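PDB 2IX4: 3-oxoacyl-[acyl-carrier-protein] synthase, mitochondrial from Arabidopsis thaliana, which catalyses the condensation steps of mitochondrial fatty acid synthesis, adding two carbons from malonyl-ACP to a growing acyl chain. Local coordinates for residues S225-S230 with D240-G245; P232-R237 with T384-N389. All blocks are in the same frame, centred on the assembly; numbering follows the deposited sequence.

Contact 1. Residues S225-S230 with D240-G245; sequences STKFNS and DCDRDG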
loop_
_atom_site.group_PDB
_atom_site.type_symbol
_atom_site.label_atom_id
_atom_site.label_comp_id
_atom_site.label_asym_id
_atom_site.label_seq_id
_atom_site.Cartn_x
_atom_site.Cartn_y
_atom_site.Cartn_z
ATOM N N SER A 225 -2.079 -1.354 -25.513
ATOM C CA SER A 225 -1.920 -1.735 -26.916
ATOM C C SER A 225 -3.286 -1.967 -27.567
ATOM O O SER A 225 -4.140 -2.637 -26.986
ATOM C CB SER A 225 -1.083 -3.013 -27.002
ATOM O OG SER A 225 -1.007 -3.497 -28.329
ATOM N N THR A 226 -3.489 -1.420 -28.766
ATOM C CA THR A 226 -4.779 -1.534 -29.461
ATOM C C THR A 226 -4.705 -2.055 -30.906
ATOM O O THR A 226 -5.663 -2.658 -31.395
ATOM C CB THR A 226 -5.563 -0.190 -29.473
ATOM O OG1 THR A 226 -4.929 0.737 -30.362
ATOM C CG2 THR A 226 -5.655 0.416 -28.072
ATOM N N LYS A 227 -3.582 -1.823 -31.584
ATOM C CA LYS A 227 -3.478 -2.124 -33.019
ATOM C C LYS A 227 -3.045 -3.557 -33.363
ATOM O O LYS A 227 -2.952 -3.910 -34.543
ATOM C CB LYS A 227 -2.582 -1.097 -33.725
ATOM C CG LYS A 227 -1.080 -1.288 -33.536
ATOM C CD LYS A 227 -0.347 0.007 -33.845
ATOM C CE LYS A 227 1.141 -0.203 -34.039
ATOM N NZ LYS A 227 1.464 -0.504 -35.458
ATOM N N PHE A 228 -2.794 -4.373 -32.341
ATOM C CA PHE A 228 -2.393 -5.766 -32.546
ATOM C C PHE A 228 -3.441 -6.759 -32.043
ATOM O O PHE A 228 -3.103 -7.887 -31.670
ATOM C CB PHE A 228 -1.044 -6.052 -31.870
ATOM C CG PHE A 228 0.093 -5.218 -32.389
ATOM C CD1 PHE A 228 0.642 -4.208 -31.605
ATOM C CD2 PHE A 228 0.622 -5.447 -33.658
ATOM C CE1 PHE A 228 1.699 -3.429 -32.079
ATOM C CE2 PHE A 228 1.679 -4.674 -34.143
ATOM C CZ PHE A 228 2.218 -3.663 -33.350
ATOM N N ASN A 229 -4.707 -6.346 -32.040
ATOM C CA ASN A 229 -5.794 -7.195 -31.535
ATOM C C ASN A 229 -6.000 -8.491 -32.330
ATOM O O ASN A 229 -6.442 -9.503 -31.773
ATOM C CB ASN A 229 -7.104 -6.401 -31.424
ATOM C CG ASN A 229 -7.085 -5.385 -30.282
ATOM O OD1 ASN A 229 -6.286 -5.488 -29.349
ATOM N ND2 ASN A 229 -7.979 -4.405 -30.350
ATOM N N SER A 230 -5.667 -8.451 -33.620
ATOM C CA SER A 230 -5.746 -9.621 -34.499
ATOM C C SER A 230 -4.486 -10.491 -34.430
ATOM O O SER A 230 -4.480 -11.630 -34.907
ATOM C CB SER A 230 -6.005 -9.182 -35.940
ATOM O OG SER A 230 -7.237 -8.490 -36.041
ATOM N N ASP A 240 10.615 -1.949 -29.291
ATOM C CA ASP A 240 10.347 -2.018 -30.734
ATOM C C ASP A 240 9.716 -0.725 -31.249
ATOM O O ASP A 240 8.947 -0.084 -30.543
ATOM C CB ASP A 240 9.434 -3.207 -31.058
ATOM C CG ASP A 240 9.276 -3.434 -32.553
ATOM O OD1 ASP A 240 10.209 -3.984 -33.172
ATOM O OD2 ASP A 240 8.219 -3.060 -33.109
ATOM N N CYS A 241 10.033 -0.355 -32.488
ATOM C CA CYS A 241 9.514 0.875 -33.096
ATOM C C CYS A 241 7.988 0.913 -33.217
ATOM O O CYS A 241 7.389 1.990 -33.250
ATOM C CB CYS A 241 10.146 1.102 -34.470
ATOM S SG CYS A 241 11.834 1.743 -34.414
ATOM N N ASP A 242 7.366 -0.261 -33.281
ATOM C CA ASP A 242 5.919 -0.348 -33.470
ATOM C C ASP A 242 5.098 -0.595 -32.202
ATOM O O ASP A 242 3.904 -0.888 -32.289
ATOM C CB ASP A 242 5.584 -1.383 -34.546
ATOM C CG ASP A 242 5.408 -0.754 -35.905
ATOM O OD1 ASP A 242 4.357 -0.110 -36.127
ATOM O OD2 ASP A 242 6.323 -0.896 -36.746
ATOM N N ARG A 243 5.729 -0.460 -31.036
ATOM C CA ARG A 243 5.024 -0.562 -29.753
ATOM C C ARG A 243 3.941 0.519 -29.637
ATOM O O ARG A 243 4.126 1.638 -30.116
ATOM C CB ARG A 243 6.010 -0.502 -28.574
ATOM C CG ARG A 243 6.741 0.832 -28.396
ATOM C CD ARG A 243 7.900 0.708 -27.417
ATOM N NE ARG A 243 8.580 1.983 -27.185
ATOM C CZ ARG A 243 9.598 2.447 -27.908
ATOM N NH1 ARG A 243 10.072 1.751 -28.931
ATOM N NH2 ARG A 243 10.146 3.619 -27.608
ATOM N N ASP A 244 2.809 0.173 -29.025
ATOM C CA ASP A 244 1.681 1.108 -28.927
ATOM C C ASP A 244 0.931 1.063 -27.583
ATOM O O ASP A 244 -0.247 1.415 -27.507
ATOM C CB ASP A 244 0.717 0.918 -30.113
ATOM C CG ASP A 244 -0.159 -0.327 -29.981
ATOM O OD1 ASP A 244 0.331 -1.384 -29.520
ATOM O OD2 ASP A 244 -1.351 -0.241 -30.347
ATOM N N GLY A 245 1.629 0.642 -26.530
ATOM C CA GLY A 245 1.049 0.565 -25.190
ATOM C C GLY A 245 1.239 -0.824 -24.615
ATOM O O GLY A 245 1.536 -1.764 -25.352
HETATM O O HOH W 1 -2.546 1.982 -30.278
#
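The carboxylate of D244 holds the chain at S225-K227. Both segments belong to the long loop between helix 212-220 and strand 251-259 of this thiolase-fold ketosynthase. OD2 takes two backbone donors from opposite faces of its plane. T226 N lies 2.9 Å from D244 OD2 and comes from above that plane. K227 N is 3.0 Å from D244 OD2, on its syn side, with an N-H...O angle of 166°. A water joins D244 OD2 to T226 OG1. The other oxygen, D244 OD1, accepts from S225 OG at 2.8 Å. A leucine in place of D244 would probably leave the amides of T226 and K227 without their shared acceptor and let this part of the loop shift.

K227 runs over this carboxylate. CB and CG pass D244 OD2, and K227 CG lies 3.4 Å from D244 OD2. CD stays beside the same oxygen. CE moves on to the carbonyl of D242, where K227 CE lies 3.3 Å from D242 O. NZ then forms a salt bridge with D242 OD1, which it meets on the anti side. A bend at the last torsion, chi4 89°, turns it there. K227 CG also sits over one face of the F228 ring, near its rim. The edge of that ring meets D242 O, which is 3.4 Å from F228 CE1.

Contact 2. Residues P232-R237 with T384-N389; sequences PQEASR and TLNVKN
R237 and N386 mark the closest backbone approach, their CA atoms 4.9 Å apart. Residues 232-234 form a short 3-10 turn, and the chain then runs on as loop. Residues 384-389 have no regular structure. N386 has left-handed backbone angles (phi 68°, psi 27°), and its side chain faces the other segment. The contact joins two loops far apart in the sequence of the ketosynthase domain.

N386 bridges two carbonyls with one nitrogen. N386 ND2 donates to Q233 O at 3.1 Å, in the carbonyl plane and on a lone pair. N386 ND2 also gives a straighter bond to S236 O at 3.0 Å, reaching that oxygen from above its carbonyl plane. Both acceptors lie near the plane of the amide, so the two N-H groups are well directed and the amide is kept from turning.

The guanidinium of R237 folds back on its own segment through a bend at chi3 (60°). R237 NE and R237 NH2 both donate to E234 O, and each lies 2.9 Å from it. N386 CB covers one face of this group, over its centre. K388 reaches the edge with an extended chain that crosses R237 at about a right angle. K388 NZ forms a salt bridge with E234 OE1 at 2.7 Å. K388 NZ also lies 3.0 Å from R237 NH2, a close approach of two donors and not a hydrogen bond.

Two cationic groups thus meet beside one carboxylate. R237 has a further acid partner in D240, through NH1, while its own link to E234 OE1 is long. E234 and D240 probably offset the closeness of the two cations, and E234 is likely to favour the charged form of K388.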
loop_
_atom_site.group_PDB
_atom_site.type_symbol
_atom_site.label_atom_id
_atom_site.label_comp_id
_atom_site.label_asym_id
_atom_site.label_seq_id
_atom_site.Cartn_x
_atom_site.Cartn_y
_atom_site.Cartn_z
ATOM N N PRO A 232 -2.355 -11.157 -31.266
ATOM C CA PRO A 232 -2.038 -10.995 -29.839
ATOM C C PRO A 232 -0.585 -11.308 -29.450
ATOM O O PRO A 232 -0.007 -10.595 -28.630
ATOM C CB PRO A 232 -3.006 -11.968 -29.141
ATOM C CG PRO A 232 -3.509 -12.870 -30.213
ATOM C CD PRO A 232 -3.508 -12.056 -31.460
ATOM N N GLN A 233 -0.005 -12.348 -30.044
ATOM C CA GLN A 233 1.364 -12.769 -29.725
ATOM C C GLN A 233 2.416 -11.715 -30.088
ATOM O O GLN A 233 3.578 -11.818 -29.685
ATOM C CB GLN A 233 1.689 -14.102 -30.408
ATOM C CG GLN A 233 0.895 -15.285 -29.875
ATOM C CD GLN A 233 1.506 -15.888 -28.624
ATOM O OE1 GLN A 233 2.512 -16.597 -28.686
ATOM N NE2 GLN A 233 0.892 -15.616 -27.478
ATOM N N GLU A 234 1.996 -10.700 -30.839
ATOM C CA GLU A 234 2.886 -9.626 -31.265
ATOM C C GLU A 234 2.520 -8.266 -30.663
ATOM O O GLU A 234 3.085 -7.240 -31.048
ATOM C CB GLU A 234 2.920 -9.555 -32.795
ATOM C CG GLU A 234 3.756 -10.668 -33.428
ATOM C CD GLU A 234 3.544 -10.800 -34.919
ATOM O OE1 GLU A 234 3.624 -9.775 -35.634
ATOM O OE2 GLU A 234 3.305 -11.938 -35.380
ATOM N N ALA A 235 1.598 -8.273 -29.700
ATOM C CA ALA A 235 1.063 -7.045 -29.106
ATOM C C ALA A 235 2.007 -6.353 -28.126
ATOM O O ALA A 235 2.027 -5.122 -28.041
ATOM C CB ALA A 235 -0.281 -7.320 -28.444
ATOM N N SER A 236 2.771 -7.147 -27.382
ATOM C CA SER A 236 3.715 -6.625 -26.398
ATOM C C SER A 236 5.122 -6.714 -26.974
ATOM O O SER A 236 5.651 -7.806 -27.190
ATOM C CB SER A 236 3.601 -7.398 -25.077
ATOM O OG SER A 236 4.399 -6.812 -24.061
ATOM N N ARG A 237 5.713 -5.552 -27.239
ATOM C CA ARG A 237 6.989 -5.476 -27.945
ATOM C C ARG A 237 7.892 -4.389 -27.358
ATOM O O ARG A 237 8.087 -3.340 -27.978
ATOM C CB ARG A 237 6.754 -5.245 -29.446
ATOM C CG ARG A 237 5.754 -4.137 -29.769
ATOM C CD ARG A 237 5.504 -4.005 -31.258
ATOM N NE ARG A 237 4.980 -5.244 -31.813
ATOM C CZ ARG A 237 5.527 -5.917 -32.819
ATOM N NH1 ARG A 237 6.621 -5.469 -33.429
ATOM N NH2 ARG A 237 4.960 -7.040 -33.227
ATOM N N THR A 384 14.113 -10.289 -24.960
ATOM C CA THR A 384 12.964 -9.422 -25.200
ATOM C C THR A 384 12.284 -9.946 -26.459
ATOM O O THR A 384 12.937 -10.126 -27.487
ATOM C CB THR A 384 13.374 -7.951 -25.456
ATOM O OG1 THR A 384 14.342 -7.536 -24.491
ATOM C CG2 THR A 384 12.167 -7.029 -25.381
ATOM N N LEU A 385 10.982 -10.197 -26.379
ATOM C CA LEU A 385 10.223 -10.652 -27.538
ATOM C C LEU A 385 9.819 -9.484 -28.432
ATOM O O LEU A 385 9.650 -8.358 -27.959
ATOM C CB LEU A 385 8.982 -11.442 -27.109
ATOM C CG LEU A 385 9.156 -12.866 -26.567
ATOM C CD1 LEU A 385 7.819 -13.410 -26.090
ATOM C CD2 LEU A 385 9.754 -13.798 -27.613
ATOM N N ASN A 386 9.695 -9.771 -29.727
ATOM C CA ASN A 386 9.115 -8.859 -30.722
ATOM C C ASN A 386 9.896 -7.582 -31.054
ATOM O O ASN A 386 9.310 -6.574 -31.462
ATOM C CB ASN A 386 7.654 -8.529 -30.371
ATOM C CG ASN A 386 6.764 -9.754 -30.353
ATOM O OD1 ASN A 386 6.882 -10.637 -31.204
ATOM N ND2 ASN A 386 5.858 -9.810 -29.383
ATOM N N VAL A 387 11.218 -7.629 -30.894
ATOM C CA VAL A 387 12.071 -6.514 -31.313
ATOM C C VAL A 387 12.536 -6.744 -32.753
ATOM O O VAL A 387 13.647 -7.219 -33.001
ATOM C CB VAL A 387 13.282 -6.293 -30.370
ATOM C CG1 VAL A 387 13.924 -4.931 -30.637
ATOM C CG2 VAL A 387 12.857 -6.389 -28.919
ATOM N N LYS A 388 11.662 -6.414 -33.697
ATOM C CA LYS A 388 11.945 -6.587 -35.120
ATOM C C LYS A 388 12.657 -5.357 -35.662
ATOM O O LYS A 388 13.549 -5.463 -36.505
ATOM C CB LYS A 388 10.647 -6.832 -35.887
ATOM C CG LYS A 388 9.823 -7.980 -35.328
ATOM C CD LYS A 388 8.345 -7.803 -35.626
ATOM C CE LYS A 388 7.508 -8.774 -34.805
ATOM N NZ LYS A 388 6.108 -8.817 -35.302
ATOM N N ASN A 389 12.243 -4.193 -35.169
ATOM C CA ASN A 389 12.847 -2.922 -35.532
ATOM C C ASN A 389 13.145 -2.121 -34.271
ATOM O O ASN A 389 12.295 -1.364 -33.804
ATOM C CB ASN A 389 11.929 -2.134 -36.468
ATOM C CG ASN A 389 11.706 -2.835 -37.792
ATOM O OD1 ASN A 389 12.616 -2.934 -38.616
ATOM N ND2 ASN A 389 10.487 -3.320 -38.006
#

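How the contacts relate
Contacts 1 and 2 lie side by side, their centres about 8 Å apart, and their segments alternate along the chain. D240 and C241 of contact 1 meet the end of 384-389: C241 N is 2.8 Å from N389 O and D240 OD1 is 2.9 Å from N389 N, both probable hydrogen bonds. The F228 side chain also packs on A235 and R237 of contact 2. The two contacts touch and lie near the predicted active site. The S236 side chain is about 7 Å from that of H359, a predicted active-site residue. The G245 position is about 9 Å from the side chain of H359 and about 12 Å from bound hexanoic acid.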